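Local atomic coordinates of ABC transporter, periplasmic substrate-binding protein (Vibrio cholerae O1 biovar eltor, PDB entry 1TWY), a protein that probably binds phosphate in the periplasm as the receptor of an ABC-type transporter that takes the ion up into the cell. Residues A80-Y85 with L240-S245; L71-V76 with E90-L95. All coordinates share one frame; numbering follows the deposited sequence.

Interaction 1 (A80-Y85 with L240-S245); sequences AMTSRY and LILHYS. With PO4 (phosphate ion), chain I.
In the mixed sheet of one lobe of this periplasmic binding protein fold, strand 79-82 pairs antiparallel with strand 236-243 and runs out at the phosphate site. Ala-80 and Leu-242 form one hydrogen-bonded pair, with Ala-80 N 2.9 Å from Leu-242 O and Leu-242 N bonded back to Ala-80 O. Thr-82 and Leu-240 form the next such pair, Leu-240 N giving its hydrogen to Thr-82 O across 2.9 Å. Between them Met-81 and Ile-241 make a non-hydrogen-bonded pair, where Met-81 CA also sends a CA-H...O contact to Leu-240 O. On that face Met-81, present here as selenomethionine, and the branched Ile-241 both reach Met-42 of helix 36-52.

Apolar residues suit the other face, which helix 65-73 covers beside Thr-82. There Thr-82 CG2 lies 4.1 Å from Leu-242 CD1, while its OG1, set between backbone N and carbonyl carbon (chi1 70°), turns to Arg-84 O at 2.7 Å in the carbonyl plane. This bond lets a polar side chain sit buried beside Leu-240, whose CD1 lies 3.5 Å from Arg-84 O and reaches Tyr-85 CD1 at 4.1 Å. Just past the strand, the small hydroxyl of Ser-83 meets the phosphate ion alongside those of Ser-35, Thr-36, Ser-37 and Ser-65, its OG donating to O1 of the ion at 2.7 Å.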
# COMPACT_ATOMS: atom_id res chain seq x y z
N ALA A 80 -10.37 -11.52 7.17
CA ALA A 80 -9.41 -10.47 7.45
C ALA A 80 -8.99 -9.84 6.10
O ALA A 80 -9.04 -10.44 5.02
CB ALA A 80 -8.25 -10.96 8.21
N MSE A 81 -8.45 -8.62 6.18
CA MSE A 81 -7.92 -7.99 5.03
C MSE A 81 -6.50 -7.46 5.43
O MSE A 81 -6.32 -6.98 6.55
CB MSE A 81 -8.87 -6.89 4.50
CG MSE A 81 -9.15 -5.87 5.41
SE MSE A 81 -10.81 -4.82 4.77
CE MSE A 81 -10.90 -4.24 6.61
N THR A 82 -5.54 -7.63 4.55
CA THR A 82 -4.18 -7.15 4.79
C THR A 82 -3.71 -6.38 3.59
O THR A 82 -4.17 -6.56 2.51
CB THR A 82 -3.14 -8.26 5.08
OG1 THR A 82 -2.85 -9.05 3.90
CG2 THR A 82 -3.59 -9.20 6.19
N SER A 83 -2.73 -5.50 3.81
CA SER A 83 -2.01 -4.84 2.76
C SER A 83 -0.56 -5.28 2.58
O SER A 83 0.33 -4.52 2.09
CB SER A 83 -2.15 -3.36 3.00
OG SER A 83 -1.60 -3.07 4.32
N ARG A 84 -0.27 -6.50 2.98
CA ARG A 84 1.04 -7.13 2.92
C ARG A 84 0.87 -8.60 2.90
O ARG A 84 -0.19 -9.11 3.29
CB ARG A 84 1.91 -6.79 4.11
CG ARG A 84 1.27 -7.19 5.41
CD ARG A 84 2.21 -6.97 6.58
NE ARG A 84 1.64 -7.28 7.90
CZ ARG A 84 1.57 -8.50 8.42
NH1 ARG A 84 1.90 -9.55 7.71
NH2 ARG A 84 1.07 -8.69 9.65
N TYR A 85 1.85 -9.31 2.37
CA TYR A 85 1.85 -10.76 2.47
C TYR A 85 2.05 -11.17 3.94
O TYR A 85 2.54 -10.40 4.78
CB TYR A 85 2.93 -11.36 1.55
CG TYR A 85 2.66 -11.11 0.09
CD1 TYR A 85 1.69 -11.80 -0.57
CD2 TYR A 85 3.47 -10.21 -0.70
CE1 TYR A 85 1.46 -11.59 -1.87
CE2 TYR A 85 3.17 -10.03 -2.04
CZ TYR A 85 2.13 -10.71 -2.58
OH TYR A 85 1.76 -10.59 -3.93
N LEU A 240 -4.80 -8.40 0.30
CA LEU A 240 -5.22 -9.78 0.49
C LEU A 240 -6.43 -9.88 1.32
O LEU A 240 -6.73 -9.13 2.30
CB LEU A 240 -4.11 -10.56 1.18
CG LEU A 240 -2.74 -10.59 0.53
CD1 LEU A 240 -1.88 -11.51 1.35
CD2 LEU A 240 -2.83 -11.07 -1.00
N ILE A 241 -7.22 -10.89 1.01
CA ILE A 241 -8.41 -11.28 1.71
C ILE A 241 -8.16 -12.74 2.24
O ILE A 241 -7.79 -13.61 1.46
CB ILE A 241 -9.61 -11.31 0.81
CG1 ILE A 241 -9.82 -9.93 0.07
CG2 ILE A 241 -10.85 -11.66 1.57
CD1 ILE A 241 -10.11 -8.84 0.99
N LEU A 242 -8.35 -12.87 3.55
CA LEU A 242 -8.09 -14.12 4.30
C LEU A 242 -9.40 -14.60 4.89
O LEU A 242 -10.18 -13.87 5.45
CB LEU A 242 -7.11 -13.88 5.44
CG LEU A 242 -5.65 -13.57 5.19
CD1 LEU A 242 -5.44 -12.42 4.39
CD2 LEU A 242 -4.99 -13.25 6.54
N HIS A 243 -9.62 -15.93 4.84
CA HIS A 243 -10.85 -16.52 5.40
C HIS A 243 -10.65 -18.03 5.46
O HIS A 243 -9.71 -18.52 4.90
CB HIS A 243 -12.10 -16.18 4.61
CG HIS A 243 -12.17 -16.84 3.29
ND1 HIS A 243 -11.20 -16.68 2.32
CD2 HIS A 243 -13.07 -17.72 2.78
CE1 HIS A 243 -11.52 -17.41 1.26
NE2 HIS A 243 -12.65 -18.04 1.52
N TYR A 244 -11.49 -18.72 6.22
CA TYR A 244 -11.37 -20.21 6.34
C TYR A 244 -12.29 -20.87 5.34
O TYR A 244 -13.41 -21.13 5.64
CB TYR A 244 -11.72 -20.62 7.73
CG TYR A 244 -10.73 -20.14 8.70
CD1 TYR A 244 -9.44 -20.65 8.72
CD2 TYR A 244 -11.02 -19.08 9.56
CE1 TYR A 244 -8.48 -20.21 9.58
CE2 TYR A 244 -10.09 -18.66 10.47
CZ TYR A 244 -8.81 -19.19 10.48
OH TYR A 244 -7.73 -18.90 11.29
N SER A 245 -11.82 -21.09 4.12
CA SER A 245 -12.73 -21.42 2.99
C SER A 245 -13.66 -22.60 3.34
O SER A 245 -14.88 -22.60 3.01
CB SER A 245 -11.96 -21.71 1.70
OG SER A 245 -11.45 -23.05 1.68
P PO4 I . -2.59 -1.22 7.17
O1 PO4 I . -3.03 -1.22 5.70
O2 PO4 I . -1.27 -0.27 7.29
O3 PO4 I . -3.70 -0.66 8.13
O4 PO4 I . -2.10 -2.55 7.71

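Interaction 2 (L71-V76 with E90-L95)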
# COMPACT_ATOMS: atom_id res chain seq x y z
N LEU A 71 -7.69 -11.09 14.89
CA LEU A 71 -9.12 -11.18 15.06
C LEU A 71 -9.75 -12.35 14.32
O LEU A 71 -10.69 -12.95 14.78
CB LEU A 71 -9.79 -9.84 14.72
CG LEU A 71 -9.50 -8.66 15.65
CD1 LEU A 71 -9.96 -7.29 14.97
CD2 LEU A 71 -10.22 -8.82 16.89
N LEU A 72 -9.29 -12.60 13.12
CA LEU A 72 -9.75 -13.78 12.35
C LEU A 72 -9.32 -15.08 13.01
O LEU A 72 -10.16 -16.00 13.09
CB LEU A 72 -9.22 -13.73 10.92
CG LEU A 72 -9.62 -14.88 10.03
CD1 LEU A 72 -11.05 -14.95 9.74
CD2 LEU A 72 -8.80 -14.81 8.71
N LYS A 73 -8.08 -15.12 13.51
CA LYS A 73 -7.54 -16.38 14.15
C LYS A 73 -8.23 -16.63 15.48
O LYS A 73 -8.44 -17.81 15.85
CB LYS A 73 -6.07 -16.39 14.28
CG LYS A 73 -5.31 -16.62 12.99
CD LYS A 73 -3.83 -16.67 13.24
CE LYS A 73 -3.08 -16.78 11.92
NZ LYS A 73 -1.63 -17.07 12.19
N LYS A 74 -8.74 -15.59 16.12
CA LYS A 74 -9.50 -15.75 17.39
C LYS A 74 -10.95 -16.01 17.09
O LYS A 74 -11.81 -16.13 17.99
CB LYS A 74 -9.37 -14.46 18.25
CG LYS A 74 -7.95 -14.21 18.73
CD LYS A 74 -7.74 -12.83 19.45
CE LYS A 74 -6.41 -12.82 20.13
NZ LYS A 74 -6.21 -11.49 20.71
N GLY A 75 -11.34 -16.03 15.84
CA GLY A 75 -12.71 -16.33 15.53
C GLY A 75 -13.71 -15.25 15.78
O GLY A 75 -14.91 -15.47 15.75
N VAL A 76 -13.21 -14.01 15.94
CA VAL A 76 -14.07 -12.86 16.09
C VAL A 76 -14.12 -11.89 14.93
O VAL A 76 -14.61 -10.77 15.15
CB VAL A 76 -13.64 -12.08 17.43
CG1 VAL A 76 -13.79 -12.98 18.67
CG2 VAL A 76 -12.19 -11.62 17.41
N GLU A 90 2.60 -16.49 10.38
CA GLU A 90 1.18 -16.13 10.29
C GLU A 90 0.42 -17.14 9.45
O GLU A 90 -0.80 -17.28 9.57
CB GLU A 90 1.03 -14.74 9.64
CG GLU A 90 1.10 -13.57 10.64
CD GLU A 90 1.47 -12.21 10.03
OE1 GLU A 90 1.71 -12.11 8.80
OE2 GLU A 90 1.57 -11.27 10.81
N ALA A 91 1.14 -17.80 8.57
CA ALA A 91 0.60 -18.78 7.66
C ALA A 91 0.03 -19.90 8.46
O ALA A 91 0.53 -20.21 9.54
CB ALA A 91 1.68 -19.31 6.72
N GLN A 92 -1.15 -20.31 8.10
CA GLN A 92 -1.83 -21.45 8.75
C GLN A 92 -2.38 -22.34 7.67
O GLN A 92 -2.82 -21.90 6.61
CB GLN A 92 -3.02 -21.03 9.60
CG GLN A 92 -2.77 -20.41 10.89
CD GLN A 92 -4.12 -20.23 11.62
OE1 GLN A 92 -5.20 -20.03 10.99
NE2 GLN A 92 -4.06 -20.29 12.95
N ASN A 93 -2.32 -23.64 7.89
CA ASN A 93 -2.57 -24.54 6.78
C ASN A 93 -4.01 -24.42 6.20
O ASN A 93 -4.22 -24.58 4.99
CB ASN A 93 -2.25 -26.00 7.20
CG ASN A 93 -0.73 -26.36 7.08
OD1 ASN A 93 -0.27 -27.40 7.61
ND2 ASN A 93 0.03 -25.52 6.36
N THR A 94 -4.99 -24.11 7.05
CA THR A 94 -6.41 -24.02 6.64
C THR A 94 -6.90 -22.56 6.34
O THR A 94 -8.07 -22.37 6.09
CB THR A 94 -7.34 -24.56 7.69
OG1 THR A 94 -7.21 -23.86 8.94
CG2 THR A 94 -7.05 -26.10 7.96
N LEU A 95 -6.00 -21.63 6.53
CA LEU A 95 -6.23 -20.25 6.16
C LEU A 95 -6.14 -20.18 4.68
O LEU A 95 -5.19 -20.67 4.12
CB LEU A 95 -5.12 -19.41 6.76
CG LEU A 95 -5.40 -17.91 6.83
CD1 LEU A 95 -6.81 -17.62 7.22
CD2 LEU A 95 -4.42 -17.31 7.85
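Lys-73 NZ gives a hydrogen bond of 2.8 Å to the backbone oxygen Glu-90 O. The ammonium reaches this oxygen well off the line of the carbonyl bond: the C=O...donor angle is 112°, and the nitrogen is tilted 35° from the carbonyl plane. A long residue is needed to span the gap, and Lys-73 does so with its chain fully extended beyond CG.

On the way its methylenes run past the amide of Gln-92, whose side chain comes from the opposite direction. Lys-73 CE is 3.6 Å from Gln-92 CD, and Lys-73 CD lies equally near Gln-92 NE2. The lysine offers only CH2 groups to the amide here, so this is van der Waals contact; the polar partner of Gln-92 is Tyr-244.

The contact joins the C-terminal end of helix 65-73 to the loop that leads into strand 96-109. The helix finishes in a Schellman motif, with Gly-75 at positive phi and Val-76 N bonded back to Leu-71 O at 3.0 Å; a residue without a side chain suits those backbone angles. The loop folds into a type I beta turn from Gln-92 to Leu-95, which presents both of these side chains to the helix.

The buried Leu-72 and Leu-95 meet leucine to leucine. With CG anti to the backbone N (chi1 -180°), Leu-72 carries its CD2 to Leu-95 CD1 at 3.8 Å, the two branched chains crossing obliquely.

In the fold
Interactions 1 and 2 lie in the same lobe, their centres about 10 Å apart, and share two polar bonds. Arg-84 NH1 of 80-85 forms a salt bridge with Glu-90 OE1 at 2.8 Å, and Tyr-244 OH hydrogen-bonds Gln-92 OE1 over the same distance. Packing adds to this: Leu-72 CD2 lies 3.7 Å from Leu-242 O. Helix 65-73 leads on to strand 79-82, so the chain passes from one contact to the other. The phosphate belongs to interaction 1 through Ser-83, but Ser-65 of the helix that ends in interaction 2 also binds it, and Arg-84 NH2 bonds Thr-66 OG1 in the same helix.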